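Local coordinates for protein aminotransferase (Helicobacter pylori, PDB 2FNU) that transfers an amino group from glutamate to a UDP-linked 4-keto sugar, the pyridoxal-phosphate-dependent second step of pseudaminic acid biosynthesis for flagellin modification, at residues Asn105-Ile109 and Asp129-Val135; Thr259-Phe264 and Val358-His363. One frame throughout, in Å; residues are numbered along the deposited sequence.

Interaction 1 (Asn105-Ile109 and Asp129-Val135); sequences NDGNI and DYAGKSV
Asn-108 offers a clear case of one side-chain amide joining two loops, its oxygen and nitrogen each taking a backbone partner in 129-135. CB leads to Asn-108 CG, which rests 3.8 Å from CG1 of Val-135. Beyond it Asn-108 OD1 accepts from N of Tyr-130 at 2.8 Å, the donor lying in the carbonyl plane, while Asn-108 ND2 gives a nearly straight bond (165°) to O of Lys-133, 3.0 Å away; that acceptor lies close to the amide plane but is met from above its own carbonyl plane. Bonds at both OD1 and ND2 would disfavour a flip of the amide. Asp-106 OD1 closes an Asx turn by accepting from the backbone N of Asn-108, which fixes the chain from which that amide projects. Asp-106 OD2 uses its anti lone pair for a salt bridge of 2.9 Å to NZ of Lys-133, whose CG stands anti to the backbone N (chi1 -178°) on an extended chain that brings NZ to the carboxylate. Gly-107 CA lies over one face of the Tyr-130 ring. Tyr-130 OH hydrogen-bonds to O of the substrate-binding residue His-315. This amide and Asx turn, tying two loops together, place the loop after strand 122-128 beside the aminotransferase active site.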
loop_
_atom_site.group_PDB
_atom_site.type_symbol
_atom_site.label_atom_id
_atom_site.label_comp_id
_atom_site.label_asym_id
_atom_site.label_seq_id
_atom_site.Cartn_x
_atom_site.Cartn_y
_atom_site.Cartn_z
ATOM N N ASN B 105 -34.055 1.005 1.102
ATOM C CA ASN B 105 -34.145 2.396 1.513
ATOM C C ASN B 105 -33.018 2.844 2.440
ATOM O O ASN B 105 -32.737 4.034 2.530
ATOM C CB ASN B 105 -35.496 2.653 2.176
ATOM C CG ASN B 105 -36.651 2.525 1.202
ATOM O OD1 ASN B 105 -36.646 3.129 0.123
ATOM N ND2 ASN B 105 -37.656 1.737 1.581
ATOM N N ASP B 106 -32.378 1.894 3.116
ATOM C CA ASP B 106 -31.296 2.229 4.049
ATOM C C ASP B 106 -29.928 2.199 3.388
ATOM O O ASP B 106 -28.909 2.342 4.061
ATOM C CB ASP B 106 -31.337 1.321 5.292
ATOM C CG ASP B 106 -31.159 -0.156 4.961
ATOM O OD1 ASP B 106 -30.820 -0.509 3.805
ATOM O OD2 ASP B 106 -31.333 -0.990 5.878
ATOM N N GLY B 107 -29.905 2.033 2.063
ATOM C CA GLY B 107 -28.644 2.004 1.323
ATOM C C GLY B 107 -28.002 0.641 1.182
ATOM O O GLY B 107 -27.076 0.485 0.376
ATOM N N ASN B 108 -28.482 -0.344 1.941
ATOM C CA ASN B 108 -27.874 -1.679 1.912
ATOM C C ASN B 108 -28.394 -2.578 0.795
ATOM O O ASN B 108 -29.526 -2.427 0.334
ATOM C CB ASN B 108 -28.063 -2.381 3.260
ATOM C CG ASN B 108 -26.998 -1.990 4.273
ATOM O OD1 ASN B 108 -25.966 -1.451 3.911
ATOM N ND2 ASN B 108 -27.247 -2.282 5.550
ATOM N N ILE B 109 -27.562 -3.526 0.383
ATOM C CA ILE B 109 -27.937 -4.457 -0.679
ATOM C C ILE B 109 -29.255 -5.152 -0.289
ATOM O O ILE B 109 -29.467 -5.480 0.873
ATOM C CB ILE B 109 -26.778 -5.469 -0.922
ATOM C CG1 ILE B 109 -26.890 -6.163 -2.283
ATOM C CG2 ILE B 109 -26.674 -6.512 0.208
ATOM C CD1 ILE B 109 -25.657 -7.015 -2.633
ATOM N N ASP B 129 -21.662 -2.841 4.362
ATOM C CA ASP B 129 -22.451 -2.335 5.488
ATOM C C ASP B 129 -22.473 -0.822 5.340
ATOM O O ASP B 129 -21.596 -0.112 5.845
ATOM C CB ASP B 129 -21.815 -2.772 6.802
ATOM C CG ASP B 129 -21.704 -4.278 6.913
ATOM O OD1 ASP B 129 -22.676 -4.984 6.540
ATOM O OD2 ASP B 129 -20.640 -4.762 7.341
ATOM N N TYR B 130 -23.476 -0.325 4.617
ATOM C CA TYR B 130 -23.503 1.088 4.272
ATOM C C TYR B 130 -23.689 1.957 5.513
ATOM O O TYR B 130 -24.636 1.761 6.284
ATOM C CB TYR B 130 -24.626 1.352 3.266
ATOM C CG TYR B 130 -24.751 2.812 2.899
ATOM C CD1 TYR B 130 -25.598 3.650 3.617
ATOM C CD2 TYR B 130 -24.020 3.343 1.851
ATOM C CE1 TYR B 130 -25.717 4.990 3.305
ATOM C CE2 TYR B 130 -24.127 4.692 1.516
ATOM C CZ TYR B 130 -24.972 5.504 2.261
ATOM O OH TYR B 130 -25.106 6.839 1.938
ATOM N N ALA B 131 -22.784 2.942 5.662
ATOM C CA ALA B 131 -22.780 3.888 6.785
ATOM C C ALA B 131 -22.434 3.248 8.116
ATOM O O ALA B 131 -22.449 3.923 9.144
ATOM C CB ALA B 131 -24.124 4.668 6.887
ATOM N N GLY B 132 -22.102 1.955 8.086
ATOM C CA GLY B 132 -21.914 1.176 9.304
ATOM C C GLY B 132 -23.058 0.258 9.650
ATOM O O GLY B 132 -22.930 -0.577 10.544
ATOM N N LYS B 133 -24.178 0.366 8.942
ATOM C CA LYS B 133 -25.328 -0.475 9.261
ATOM C C LYS B 133 -25.131 -1.872 8.679
ATOM O O LYS B 133 -24.976 -2.036 7.467
ATOM C CB LYS B 133 -26.614 0.140 8.711
ATOM C CG LYS B 133 -27.847 -0.684 9.066
ATOM C CD LYS B 133 -29.107 -0.067 8.465
ATOM C CE LYS B 133 -30.359 -0.670 9.062
ATOM N NZ LYS B 133 -31.558 0.076 8.537
ATOM N N SER B 134 -25.165 -2.890 9.542
ATOM C CA SER B 134 -25.018 -4.267 9.049
ATOM C C SER B 134 -26.099 -4.602 8.041
ATOM O O SER B 134 -27.278 -4.267 8.236
ATOM C CB SER B 134 -25.093 -5.265 10.212
ATOM O OG SER B 134 -25.010 -6.602 9.723
ATOM N N VAL B 135 -25.699 -5.298 6.972
ATOM C CA VAL B 135 -26.679 -5.903 6.078
ATOM C C VAL B 135 -27.409 -7.038 6.790
ATOM O O VAL B 135 -27.097 -7.372 7.948
ATOM C CB VAL B 135 -26.001 -6.451 4.816
ATOM C CG1 VAL B 135 -25.185 -5.339 4.135
ATOM C CG2 VAL B 135 -25.086 -7.651 5.158
HETATM O O HOH W 1 -27.406 2.621 6.401
#

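Interaction 2 (Thr259-Phe264 and Val358-His363); sequences TYDRIF and VQNIAH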
loop_
_atom_site.group_PDB
_atom_site.type_symbol
_atom_site.label_atom_id
_atom_site.label_comp_id
_atom_site.label_asym_id
_atom_site.label_seq_id
_atom_site.Cartn_x
_atom_site.Cartn_y
_atom_site.Cartn_z
ATOM N N THR B 259 -28.616 13.607 18.555
ATOM C CA THR B 259 -28.918 15.046 18.558
ATOM C C THR B 259 -29.522 15.469 17.223
ATOM O O THR B 259 -30.544 16.154 17.187
ATOM C CB THR B 259 -27.665 15.861 18.893
ATOM O OG1 THR B 259 -27.290 15.547 20.233
ATOM C CG2 THR B 259 -27.928 17.362 18.795
ATOM N N TYR B 260 -28.909 15.061 16.114
ATOM C CA TYR B 260 -29.556 15.304 14.834
ATOM C C TYR B 260 -30.983 14.740 14.802
ATOM O O TYR B 260 -31.904 15.401 14.320
ATOM C CB TYR B 260 -28.775 14.607 13.729
ATOM C CG TYR B 260 -27.526 15.285 13.203
ATOM C CD1 TYR B 260 -27.562 16.582 12.686
ATOM C CD2 TYR B 260 -26.318 14.584 13.125
ATOM C CE1 TYR B 260 -26.425 17.176 12.136
ATOM C CE2 TYR B 260 -25.167 15.183 12.590
ATOM C CZ TYR B 260 -25.237 16.476 12.086
ATOM O OH TYR B 260 -24.121 17.061 11.521
ATOM N N ASP B 261 -31.154 13.500 15.274
ATOM C CA ASP B 261 -32.480 12.858 15.269
ATOM C C ASP B 261 -33.494 13.748 15.996
ATOM O O ASP B 261 -34.612 13.956 15.495
ATOM C CB ASP B 261 -32.446 11.498 15.954
ATOM C CG ASP B 261 -31.714 10.429 15.151
ATOM O OD1 ASP B 261 -31.290 10.651 13.991
ATOM O OD2 ASP B 261 -31.580 9.323 15.717
ATOM N N ARG B 262 -33.102 14.272 17.160
ATOM C CA ARG B 262 -34.051 15.083 17.943
ATOM C C ARG B 262 -34.471 16.313 17.154
ATOM O O ARG B 262 -35.668 16.649 17.084
ATOM C CB ARG B 262 -33.461 15.513 19.284
ATOM C CG ARG B 262 -33.287 14.390 20.282
ATOM C CD ARG B 262 -32.997 14.967 21.664
ATOM N NE ARG B 262 -31.821 15.845 21.697
ATOM C CZ ARG B 262 -30.563 15.416 21.779
ATOM N NH1 ARG B 262 -30.298 14.105 21.817
ATOM N NH2 ARG B 262 -29.563 16.306 21.826
ATOM N N ILE B 263 -33.494 16.999 16.558
ATOM C CA ILE B 263 -33.783 18.256 15.879
ATOM C C ILE B 263 -34.523 18.028 14.562
ATOM O O ILE B 263 -35.372 18.845 14.177
ATOM C CB ILE B 263 -32.467 19.061 15.667
ATOM C CG1 ILE B 263 -31.888 19.438 17.046
ATOM C CG2 ILE B 263 -32.686 20.304 14.803
ATOM C CD1 ILE B 263 -30.452 19.944 17.036
ATOM N N PHE B 264 -34.222 16.910 13.890
ATOM C CA PHE B 264 -34.842 16.576 12.616
ATOM C C PHE B 264 -36.170 15.828 12.721
ATOM O O PHE B 264 -36.808 15.577 11.696
ATOM C CB PHE B 264 -33.877 15.704 11.782
ATOM C CG PHE B 264 -32.626 16.416 11.348
ATOM C CD1 PHE B 264 -32.596 17.800 11.199
ATOM C CD2 PHE B 264 -31.473 15.688 11.051
ATOM C CE1 PHE B 264 -31.435 18.461 10.774
ATOM C CE2 PHE B 264 -30.303 16.333 10.618
ATOM C CZ PHE B 264 -30.288 17.714 10.475
ATOM N N VAL B 358 -23.270 20.161 16.639
ATOM C CA VAL B 358 -24.352 19.407 16.003
ATOM C C VAL B 358 -25.658 20.213 15.991
ATOM O O VAL B 358 -26.384 20.230 14.993
ATOM C CB VAL B 358 -24.576 18.026 16.658
ATOM C CG1 VAL B 358 -25.708 17.244 15.947
ATOM C CG2 VAL B 358 -23.302 17.214 16.593
ATOM N N GLN B 359 -25.960 20.873 17.110
ATOM C CA GLN B 359 -27.170 21.700 17.159
ATOM C C GLN B 359 -27.101 22.802 16.116
ATOM O O GLN B 359 -28.092 23.083 15.452
ATOM C CB GLN B 359 -27.339 22.308 18.550
ATOM C CG GLN B 359 -27.632 21.236 19.596
ATOM C CD GLN B 359 -27.343 21.679 21.028
ATOM O OE1 GLN B 359 -26.534 22.589 21.270
ATOM N NE2 GLN B 359 -27.999 21.027 21.991
ATOM N N ASN B 360 -25.925 23.414 15.947
ATOM C CA ASN B 360 -25.788 24.465 14.948
ATOM C C ASN B 360 -25.900 23.963 13.521
ATOM O O ASN B 360 -26.586 24.557 12.689
ATOM C CB ASN B 360 -24.517 25.280 15.155
ATOM C CG ASN B 360 -24.740 26.413 16.146
ATOM O OD1 ASN B 360 -24.950 27.568 15.751
ATOM N ND2 ASN B 360 -24.774 26.071 17.438
ATOM N N ILE B 361 -25.235 22.849 13.243
ATOM C CA ILE B 361 -25.325 22.270 11.907
ATOM C C ILE B 361 -26.765 21.869 11.587
ATOM O O ILE B 361 -27.280 22.151 10.506
ATOM C CB ILE B 361 -24.392 21.044 11.777
ATOM C CG1 ILE B 361 -22.927 21.487 11.856
ATOM C CG2 ILE B 361 -24.651 20.275 10.469
ATOM C CD1 ILE B 361 -21.968 20.384 12.244
ATOM N N ALA B 362 -27.410 21.178 12.523
ATOM C CA ALA B 362 -28.754 20.672 12.287
ATOM C C ALA B 362 -29.743 21.805 12.000
ATOM O O ALA B 362 -30.522 21.729 11.056
ATOM C CB ALA B 362 -29.208 19.842 13.483
ATOM N N HIS B 363 -29.681 22.870 12.798
ATOM C CA HIS B 363 -30.561 23.994 12.565
ATOM C C HIS B 363 -30.250 24.683 11.212
ATOM O O HIS B 363 -31.175 25.069 10.493
ATOM C CB HIS B 363 -30.560 24.936 13.778
ATOM C CG HIS B 363 -31.378 24.426 14.930
ATOM N ND1 HIS B 363 -32.759 24.483 14.937
ATOM C CD2 HIS B 363 -31.019 23.857 16.111
ATOM C CE1 HIS B 363 -33.213 23.970 16.068
ATOM N NE2 HIS B 363 -32.180 23.590 16.801
#
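The two helical segments run in broadly the same direction, their axes 9.4 Å apart at closest and crossing at -39°, with Tyr-260 and Ala-362 nearest in the backbone register. Val-358 sends CG1 over the middle of the Tyr-260 ring, 3.6 Å from the centroid and almost on the ring normal, a textbook CH-pi contact. That branch reaches the ring because it stands opposite the backbone N (chi1 -179°), and the same methyl meets CG2 of Thr-259. Ile-361 approaches the ring differently: its CG2 lies at the edge, in the plane, 3.4 Å from Tyr-260 OH, which hydrogen-bonds to O of Pro-348. Such packing joins the last turn of helix 246-264 to helix 355-370, two helices well separated in the sequence of this DegT/DnrJ/EryC1-family aminotransferase, with Leu-347 of strand 344-347 touching both Tyr-260 and Phe-264. The methyl of Ala-362 fills the space at the nearest backbone approach: its CB is 3.7 Å from both Tyr-260 CD1 and Ile-263 CG2. Phe-264 turns its edge to the carbonyl of Ala-362, Phe-264 CE1 lying 3.4 Å from O. Ile-263 parts its branches, CD1 reaching CA of Gln-359 while CG2 sits over the imidazole face of His-363, 3.9 Å from the centroid. This second CH-pi contact lies toward the exposed side, where His-363 borders the buried packing.

In the fold
The pair illustrates how one chain can use polar loop-to-loop bonding near its chemistry and apolar helix packing farther out. The two follow one another in sequence without meeting: their centres are 22 Å apart and their nearest atoms about 12 Å. Interaction 1 is the nearer to the chemistry: the Tyr-130 side chain is about 7 Å from the bound PMP and about 8 Å from the UDP-sugar. Interaction 2 is more peripheral, the side chain of Ile-361 about 12 Å from that sugar nucleotide. Strand 286-290 touches both, Pro-287 at Tyr-130 and Tyr-286 at the ring of Tyr-260.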